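Local structure of O-phospho-L-seryl-tRNA:Cys-tRNA synthase (Methanocaldococcus jannaschii DSM 2661, 5X6B) at residues I56-G64 with K391-Q401. The protein probably converts O-phosphoseryl-tRNA(Cys) to cysteinyl-tRNA(Cys), using pyridoxal phosphate, in the tRNA-dependent route to cysteine. Numbering follows the deposited sequence.
Sequences INLNPIQRG and KMSVYGLEWEQ
R63 reaches from the short helix 60-63 into the turn 394-397 and grips one carbonyl oxygen, Y395 O, side-on with two nitrogens. NE gives the shorter bond, 2.7 Å to Y395 O in both the carbonyl and guanidinium planes; NH2 adds a second, 3.0 Å from the same oxygen and more bent at the hydrogen. Bends at chi2 (-49°) and chi3 (-47°) fold the arginine chain back, so that its third nitrogen, NH1, donates to N57 O at the end of strand 56-57. All three guanidinium nitrogens are thus used on two backbone oxygens, NE and NH2 on Y395 O and NH1 on N57 O. Between the backbones, S393 N donates to L58 O at 2.9 Å, and M392 CA adds a CA-H...O contact to the same oxygen.

Apolar contacts flank these bonds. L397 crosses R63 at about a right angle, its CG over one guanidinium face, while its CD1 lies 3.8 Å from I56 CG2. I56 CD1 extends on to Q401 CB, and L58 CB meets M392 CB at 4.1 Å. P60 lays CG against the M392 carbonyl carbon, 3.7 Å away; the S393 CB packs on R63 CG.

Each segment is also braced internally. N57 OD1 accepts from N59 N in an Asx turn, and N59 OD1 caps the helix through I61 N. The type II turn places G396 at positive phi. S393 OG accepts from Y395 N in an ST turn. Outside the two segments, D347 OD1 is hydrogen-bonded to S393 OG, and V405, further along helix 399-415, packs on I56 and L58.

In what is probably a fold-type I pyridoxal phosphate enzyme, the contact therefore fastens N-terminal strand 56-57 and helix 60-63 to the C-terminal connection between strand 389-392 and helix 399-415, with a buried arginine whose charge is probably offset by backbone dipoles.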
loop_
_atom_site.group_PDB
_atom_site.type_symbol
_atom_site.label_atom_id
_atom_site.label_comp_id
_atom_site.label_asym_id
_atom_site.label_seq_id
_atom_site.Cartn_x
_atom_site.Cartn_y
_atom_site.Cartn_z
ATOM N N ILE B 56 5.953 -15.587 -15.398
ATOM C CA ILE B 56 7.129 -14.872 -14.936
ATOM C C ILE B 56 7.158 -13.536 -15.667
ATOM O O ILE B 56 7.109 -13.489 -16.902
ATOM C CB ILE B 56 8.433 -15.646 -15.201
ATOM C CG1 ILE B 56 8.436 -16.974 -14.445
ATOM C CG2 ILE B 56 9.637 -14.812 -14.802
ATOM C CD1 ILE B 56 9.655 -17.818 -14.721
ATOM N N ASN B 57 7.210 -12.451 -14.903
ATOM C CA ASN B 57 7.273 -11.119 -15.482
ATOM C C ASN B 57 8.718 -10.656 -15.590
ATOM O O ASN B 57 9.415 -10.540 -14.580
ATOM C CB ASN B 57 6.457 -10.128 -14.647
ATOM C CG ASN B 57 6.181 -8.835 -15.386
ATOM O OD1 ASN B 57 6.879 -8.488 -16.338
ATOM N ND2 ASN B 57 5.159 -8.111 -14.948
ATOM N N LEU B 58 9.159 -10.385 -16.815
ATOM C CA LEU B 58 10.539 -9.979 -17.058
ATOM C C LEU B 58 10.707 -8.464 -17.170
ATOM O O LEU B 58 11.812 -7.982 -17.418
ATOM C CB LEU B 58 11.067 -10.644 -18.329
ATOM C CG LEU B 58 11.229 -12.165 -18.274
ATOM C CD1 LEU B 58 11.800 -12.690 -19.581
ATOM C CD2 LEU B 58 12.104 -12.572 -17.093
ATOM N N ASN B 59 9.619 -7.720 -16.990
ATOM C CA ASN B 59 9.664 -6.261 -17.084
ATOM C C ASN B 59 10.509 -5.645 -15.968
ATOM O O ASN B 59 10.197 -5.799 -14.787
ATOM C CB ASN B 59 8.247 -5.690 -17.052
ATOM C CG ASN B 59 8.182 -4.260 -17.545
ATOM O OD1 ASN B 59 9.110 -3.474 -17.345
ATOM N ND2 ASN B 59 7.079 -3.916 -18.198
ATOM N N PRO B 60 11.592 -4.950 -16.343
ATOM C CA PRO B 60 12.548 -4.390 -15.379
ATOM C C PRO B 60 11.950 -3.386 -14.397
ATOM O O PRO B 60 12.459 -3.273 -13.279
ATOM C CB PRO B 60 13.580 -3.709 -16.273
ATOM C CG PRO B 60 13.514 -4.466 -17.550
ATOM C CD PRO B 60 12.073 -4.825 -17.729
ATOM N N ILE B 61 10.903 -2.667 -14.799
ATOM C CA ILE B 61 10.260 -1.717 -13.892
ATOM C C ILE B 61 9.424 -2.460 -12.850
ATOM O O ILE B 61 9.030 -1.897 -11.827
ATOM C CB ILE B 61 9.366 -0.705 -14.651
ATOM C CG1 ILE B 61 8.057 -1.355 -15.099
ATOM C CG2 ILE B 61 10.105 -0.115 -15.842
ATOM C CD1 ILE B 61 7.021 -0.354 -15.561
ATOM N N GLN B 62 9.185 -3.741 -13.110
ATOM C CA GLN B 62 8.314 -4.553 -12.279
ATOM C C GLN B 62 9.085 -5.397 -11.253
ATOM O O GLN B 62 8.580 -5.659 -10.158
ATOM C CB GLN B 62 7.464 -5.459 -13.170
ATOM C CG GLN B 62 6.289 -6.096 -12.463
ATOM C CD GLN B 62 5.350 -5.062 -11.883
ATOM O OE1 GLN B 62 4.796 -4.230 -12.608
ATOM N NE2 GLN B 62 5.173 -5.102 -10.565
ATOM N N ARG B 63 10.306 -5.800 -11.603
ATOM C CA ARG B 63 11.060 -6.781 -10.811
ATOM C C ARG B 63 11.307 -6.366 -9.368
ATOM O O ARG B 63 11.228 -7.192 -8.464
ATOM C CB ARG B 63 12.416 -7.080 -11.464
ATOM C CG ARG B 63 12.351 -7.723 -12.846
ATOM C CD ARG B 63 11.405 -8.902 -12.867
ATOM N NE ARG B 63 11.621 -9.783 -11.727
ATOM C CZ ARG B 63 10.770 -10.726 -11.347
ATOM N NH1 ARG B 63 9.643 -10.918 -12.027
ATOM N NH2 ARG B 63 11.046 -11.470 -10.288
ATOM N N GLY B 64 11.617 -5.095 -9.150
ATOM C CA GLY B 64 11.974 -4.635 -7.821
ATOM C C GLY B 64 10.778 -4.167 -7.021
ATOM O O GLY B 64 10.930 -3.629 -5.922
ATOM N N LYS B 391 14.152 -5.633 -23.592
ATOM C CA LYS B 391 14.589 -5.287 -22.247
ATOM C C LYS B 391 14.019 -6.293 -21.252
ATOM O O LYS B 391 12.833 -6.618 -21.291
ATOM C CB LYS B 391 14.160 -3.866 -21.876
ATOM C CG LYS B 391 14.906 -2.782 -22.637
ATOM C CD LYS B 391 14.301 -1.408 -22.406
ATOM C CE LYS B 391 14.318 -1.027 -20.940
ATOM N NZ LYS B 391 13.801 0.360 -20.748
ATOM N N MET B 392 14.873 -6.791 -20.367
ATOM C CA MET B 392 14.448 -7.759 -19.372
ATOM C C MET B 392 15.261 -7.652 -18.092
ATOM O O MET B 392 16.341 -7.060 -18.065
ATOM C CB MET B 392 14.551 -9.178 -19.931
ATOM C CG MET B 392 15.872 -9.477 -20.608
ATOM S SD MET B 392 16.001 -11.192 -21.144
ATOM C CE MET B 392 16.134 -12.022 -19.567
ATOM N N SER B 393 14.719 -8.224 -17.028
ATOM C CA SER B 393 15.427 -8.341 -15.771
ATOM C C SER B 393 14.956 -9.621 -15.099
ATOM O O SER B 393 13.779 -9.978 -15.189
ATOM C CB SER B 393 15.182 -7.120 -14.886
ATOM O OG SER B 393 15.905 -7.203 -13.669
ATOM N N VAL B 394 15.876 -10.330 -14.459
ATOM C CA VAL B 394 15.514 -11.535 -13.725
ATOM C C VAL B 394 15.731 -11.269 -12.248
ATOM O O VAL B 394 15.796 -12.194 -11.440
ATOM C CB VAL B 394 16.328 -12.772 -14.174
ATOM C CG1 VAL B 394 16.105 -13.040 -15.660
ATOM C CG2 VAL B 394 17.820 -12.600 -13.859
ATOM N N TYR B 395 15.839 -9.990 -11.904
ATOM C CA TYR B 395 15.981 -9.594 -10.514
ATOM C C TYR B 395 14.877 -10.197 -9.658
ATOM O O TYR B 395 13.704 -10.182 -10.034
ATOM C CB TYR B 395 15.964 -8.073 -10.367
ATOM C CG TYR B 395 16.151 -7.629 -8.935
ATOM C CD1 TYR B 395 17.419 -7.401 -8.424
ATOM C CD2 TYR B 395 15.062 -7.465 -8.085
ATOM C CE1 TYR B 395 17.598 -7.015 -7.111
ATOM C CE2 TYR B 395 15.233 -7.080 -6.769
ATOM C CZ TYR B 395 16.503 -6.858 -6.291
ATOM O OH TYR B 395 16.686 -6.468 -4.989
ATOM N N GLY B 396 15.261 -10.732 -8.505
ATOM C CA GLY B 396 14.293 -11.255 -7.562
ATOM C C GLY B 396 13.775 -12.640 -7.896
ATOM O O GLY B 396 13.095 -13.260 -7.077
ATOM N N LEU B 397 14.083 -13.133 -9.093
ATOM C CA LEU B 397 13.689 -14.488 -9.468
ATOM C C LEU B 397 14.513 -15.550 -8.739
ATOM O O LEU B 397 15.687 -15.335 -8.425
ATOM C CB LEU B 397 13.823 -14.694 -10.972
ATOM C CG LEU B 397 12.782 -14.020 -11.856
ATOM C CD1 LEU B 397 13.061 -14.323 -13.324
ATOM C CD2 LEU B 397 11.393 -14.479 -11.468
ATOM N N GLU B 398 13.888 -16.692 -8.467
ATOM C CA GLU B 398 14.616 -17.860 -7.988
ATOM C C GLU B 398 15.530 -18.351 -9.110
ATOM O O GLU B 398 15.226 -18.154 -10.292
ATOM C CB GLU B 398 13.655 -18.970 -7.548
ATOM C CG GLU B 398 12.648 -18.566 -6.475
ATOM C CD GLU B 398 13.280 -18.374 -5.109
ATOM O OE1 GLU B 398 14.150 -19.188 -4.737
ATOM O OE2 GLU B 398 12.903 -17.415 -4.401
ATOM N N TRP B 399 16.644 -18.982 -8.745
ATOM C CA TRP B 399 17.596 -19.490 -9.732
ATOM C C TRP B 399 16.973 -20.505 -10.686
ATOM O O TRP B 399 17.334 -20.560 -11.866
ATOM C CB TRP B 399 18.812 -20.105 -9.039
ATOM C CG TRP B 399 19.938 -19.124 -8.896
ATOM C CD1 TRP B 399 20.334 -18.480 -7.755
ATOM C CD2 TRP B 399 20.797 -18.657 -9.939
ATOM N NE1 TRP B 399 21.398 -17.658 -8.024
ATOM C CE2 TRP B 399 21.703 -17.747 -9.362
ATOM C CE3 TRP B 399 20.900 -18.932 -11.308
ATOM C CZ2 TRP B 399 22.693 -17.096 -10.103
ATOM C CZ3 TRP B 399 21.885 -18.285 -12.049
ATOM C CH2 TRP B 399 22.767 -17.380 -11.443
ATOM N N GLU B 400 16.031 -21.297 -10.183
ATOM C CA GLU B 400 15.307 -22.232 -11.034
ATOM C C GLU B 400 14.513 -21.474 -12.091
ATOM O O GLU B 400 14.458 -21.876 -13.252
ATOM C CB GLU B 400 14.383 -23.114 -10.201
ATOM C CG GLU B 400 13.667 -24.197 -11.001
ATOM C CD GLU B 400 12.932 -25.189 -10.115
ATOM O OE1 GLU B 400 13.155 -25.177 -8.883
ATOM O OE2 GLU B 400 12.125 -25.976 -10.651
ATOM N N GLN B 401 13.911 -20.363 -11.684
ATOM C CA GLN B 401 13.157 -19.534 -12.612
ATOM C C GLN B 401 14.089 -18.896 -13.637
ATOM O O GLN B 401 13.741 -18.767 -14.810
ATOM C CB GLN B 401 12.368 -18.469 -11.855
ATOM C CG GLN B 401 11.250 -19.051 -11.020
ATOM C CD GLN B 401 10.590 -18.024 -10.134
ATOM O OE1 GLN B 401 11.261 -17.260 -9.442
ATOM N NE2 GLN B 401 9.263 -17.998 -10.151
#